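Local structure of ALDH21) (5MZ5) at residues 319-324 with 479-484. The protein is an NADP(+)-dependent succinic semialdehyde dehydrogenase of the aldehyde dehydrogenase family, oxidising its aldehyde substrate to the acid in moss. Residues are numbered along the deposited sequence; the frame is centred on the assembly and turned at random.
Sequences SCIHMQ and QPYGGL
Y481 reaches out of the loop 479-484 to meet I321 and C320 in the turn that precedes strand 323-329. Its CB starts the side chain toward that turn, and with CG anti to the backbone N (chi1 171°), the ring swings off at an angle from that first bond and brings its far edge and hydroxyl up to the turn. The near half of the ring meets nothing of 319-324; contact begins at CE1, which lies 3.6 Å from I321 CG2. This methyl sits at the ring edge, near its plane, rather than over a face, and I321 CD1 approaches the same CE1 at 4.1 Å. CZ is also 4.1 Å from I321 CG2. At the tip, OH rests against two carbons, 3.7 Å from I321 CG2 and 3.8 Å from C320 CB; both contacts are van der Waals, and the hydroxyl is hydrogen-bonded to a glycerol, probably from the crystallisation liquor. The place is the active site of the aldehyde dehydrogenase fold: C320 matches the family's nucleophilic cysteine, and S319, C320 and Y481 all bind succinate in this protein, together with R475, which makes a cation-pi contact with the Y481 ring. Were the tyrosine cut back to an alanine, I321 CG2 and C320 CB would probably lose their partner and R475 its ring. The turn itself is a type I beta turn from S319 to H322, closed by H322 N to S319 O at 3.2 Å. S319 OG adds an ST turn, accepting from I321 N at 3.2 Å with an N-H...O angle of 159°, and is also hydrogen-bonded to Y314 OH.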
loop_
_atom_site.group_PDB
_atom_site.type_symbol
_atom_site.label_atom_id
_atom_site.label_comp_id
_atom_site.label_asym_id
_atom_site.label_seq_id
_atom_site.Cartn_x
_atom_site.Cartn_y
_atom_site.Cartn_z
ATOM N N SER A 319 20.959 -11.519 24.786
ATOM C CA SER A 319 20.083 -10.981 23.766
ATOM C C SER A 319 20.517 -11.540 22.430
ATOM O O SER A 319 21.710 -11.690 22.174
ATOM C CB SER A 319 20.172 -9.455 23.750
ATOM O OG SER A 319 19.515 -8.901 22.625
ATOM N N CYS A 320 19.539 -11.838 21.579
ATOM C CA CYS A 320 19.748 -12.374 20.239
ATOM C C CYS A 320 20.378 -11.328 19.310
ATOM O O CYS A 320 20.924 -11.706 18.282
ATOM C CB CYS A 320 18.440 -12.932 19.676
ATOM S SG CYS A 320 17.701 -14.258 20.679
ATOM N N ILE A 321 20.350 -10.017 19.706
ATOM C CA ILE A 321 20.966 -8.912 18.950
ATOM C C ILE A 321 22.112 -8.235 19.746
ATOM O O ILE A 321 22.520 -7.125 19.414
ATOM C CB ILE A 321 19.951 -7.889 18.373
ATOM C CG1 ILE A 321 19.051 -7.261 19.483
ATOM C CG2 ILE A 321 19.152 -8.538 17.239
ATOM C CD1 ILE A 321 17.995 -6.174 18.990
ATOM N N HIS A 322 22.659 -8.935 20.760
ATOM C CA HIS A 322 23.823 -8.486 21.522
ATOM C C HIS A 322 24.984 -8.226 20.539
ATOM O O HIS A 322 25.159 -8.998 19.599
ATOM C CB HIS A 322 24.207 -9.584 22.534
ATOM C CG HIS A 322 25.643 -9.560 22.987
ATOM N ND1 HIS A 322 26.445 -10.683 22.895
ATOM C CD2 HIS A 322 26.353 -8.563 23.568
ATOM C CE1 HIS A 322 27.625 -10.318 23.364
ATOM N NE2 HIS A 322 27.617 -9.051 23.781
ATOM N N MET A 323 25.728 -7.114 20.702
ATOM C CA MET A 323 26.871 -6.830 19.817
ATOM C C MET A 323 28.054 -7.692 20.282
ATOM O O MET A 323 28.721 -7.384 21.277
ATOM C CB MET A 323 27.210 -5.335 19.789
ATOM C CG MET A 323 28.373 -4.964 18.870
ATOM S SD MET A 323 28.970 -3.292 19.263
ATOM C CE MET A 323 29.930 -3.645 20.757
ATOM N N GLN A 324 28.268 -8.810 19.582
ATOM C CA GLN A 324 29.317 -9.770 19.924
ATOM C C GLN A 324 30.663 -9.420 19.289
ATOM O O GLN A 324 31.696 -9.711 19.880
ATOM C CB GLN A 324 28.882 -11.187 19.530
ATOM C CG GLN A 324 29.743 -12.285 20.155
ATOM C CD GLN A 324 29.201 -13.655 19.835
ATOM O OE1 GLN A 324 28.006 -13.934 19.997
ATOM N NE2 GLN A 324 30.060 -14.536 19.351
ATOM N N GLN A 479 9.243 -2.347 14.019
ATOM C CA GLN A 479 10.109 -2.674 12.886
ATOM C C GLN A 479 9.993 -4.155 12.461
ATOM O O GLN A 479 9.710 -4.993 13.327
ATOM C CB GLN A 479 11.574 -2.332 13.229
ATOM C CG GLN A 479 12.379 -3.498 13.824
ATOM C CD GLN A 479 13.763 -3.117 14.225
ATOM O OE1 GLN A 479 13.982 -2.083 14.868
ATOM N NE2 GLN A 479 14.726 -3.954 13.867
ATOM N N PRO A 480 10.265 -4.527 11.180
ATOM C CA PRO A 480 10.311 -5.971 10.851
ATOM C C PRO A 480 11.598 -6.540 11.471
ATOM O O PRO A 480 12.702 -6.084 11.166
ATOM C CB PRO A 480 10.300 -6.004 9.323
ATOM C CG PRO A 480 10.848 -4.668 8.902
ATOM C CD PRO A 480 10.603 -3.676 10.009
ATOM N N TYR A 481 11.433 -7.428 12.448
ATOM C CA TYR A 481 12.544 -8.003 13.194
ATOM C C TYR A 481 12.669 -9.502 12.935
ATOM O O TYR A 481 11.714 -10.254 13.095
ATOM C CB TYR A 481 12.389 -7.677 14.697
ATOM C CG TYR A 481 13.376 -8.402 15.587
ATOM C CD1 TYR A 481 14.651 -7.889 15.809
ATOM C CD2 TYR A 481 13.041 -9.614 16.189
ATOM C CE1 TYR A 481 15.566 -8.560 16.621
ATOM C CE2 TYR A 481 13.957 -10.306 16.978
ATOM C CZ TYR A 481 15.214 -9.769 17.202
ATOM O OH TYR A 481 16.108 -10.460 17.990
ATOM N N GLY A 482 13.865 -9.913 12.566
ATOM C CA GLY A 482 14.155 -11.299 12.241
ATOM C C GLY A 482 15.386 -11.389 11.381
ATOM O O GLY A 482 16.046 -10.375 11.116
ATOM N N GLY A 483 15.730 -12.596 10.969
ATOM C CA GLY A 483 16.963 -12.724 10.218
ATOM C C GLY A 483 17.067 -13.735 9.111
ATOM O O GLY A 483 16.101 -14.392 8.715
ATOM N N LEU A 484 18.291 -13.810 8.603
ATOM C CA LEU A 484 18.705 -14.706 7.540
ATOM C C LEU A 484 19.555 -15.780 8.166
ATOM O O LEU A 484 19.860 -15.712 9.370
ATOM C CB LEU A 484 19.519 -13.920 6.471
ATOM C CG LEU A 484 18.852 -12.677 5.851
ATOM C CD1 LEU A 484 19.723 -12.104 4.723
ATOM C CD2 LEU A 484 17.447 -12.982 5.334
#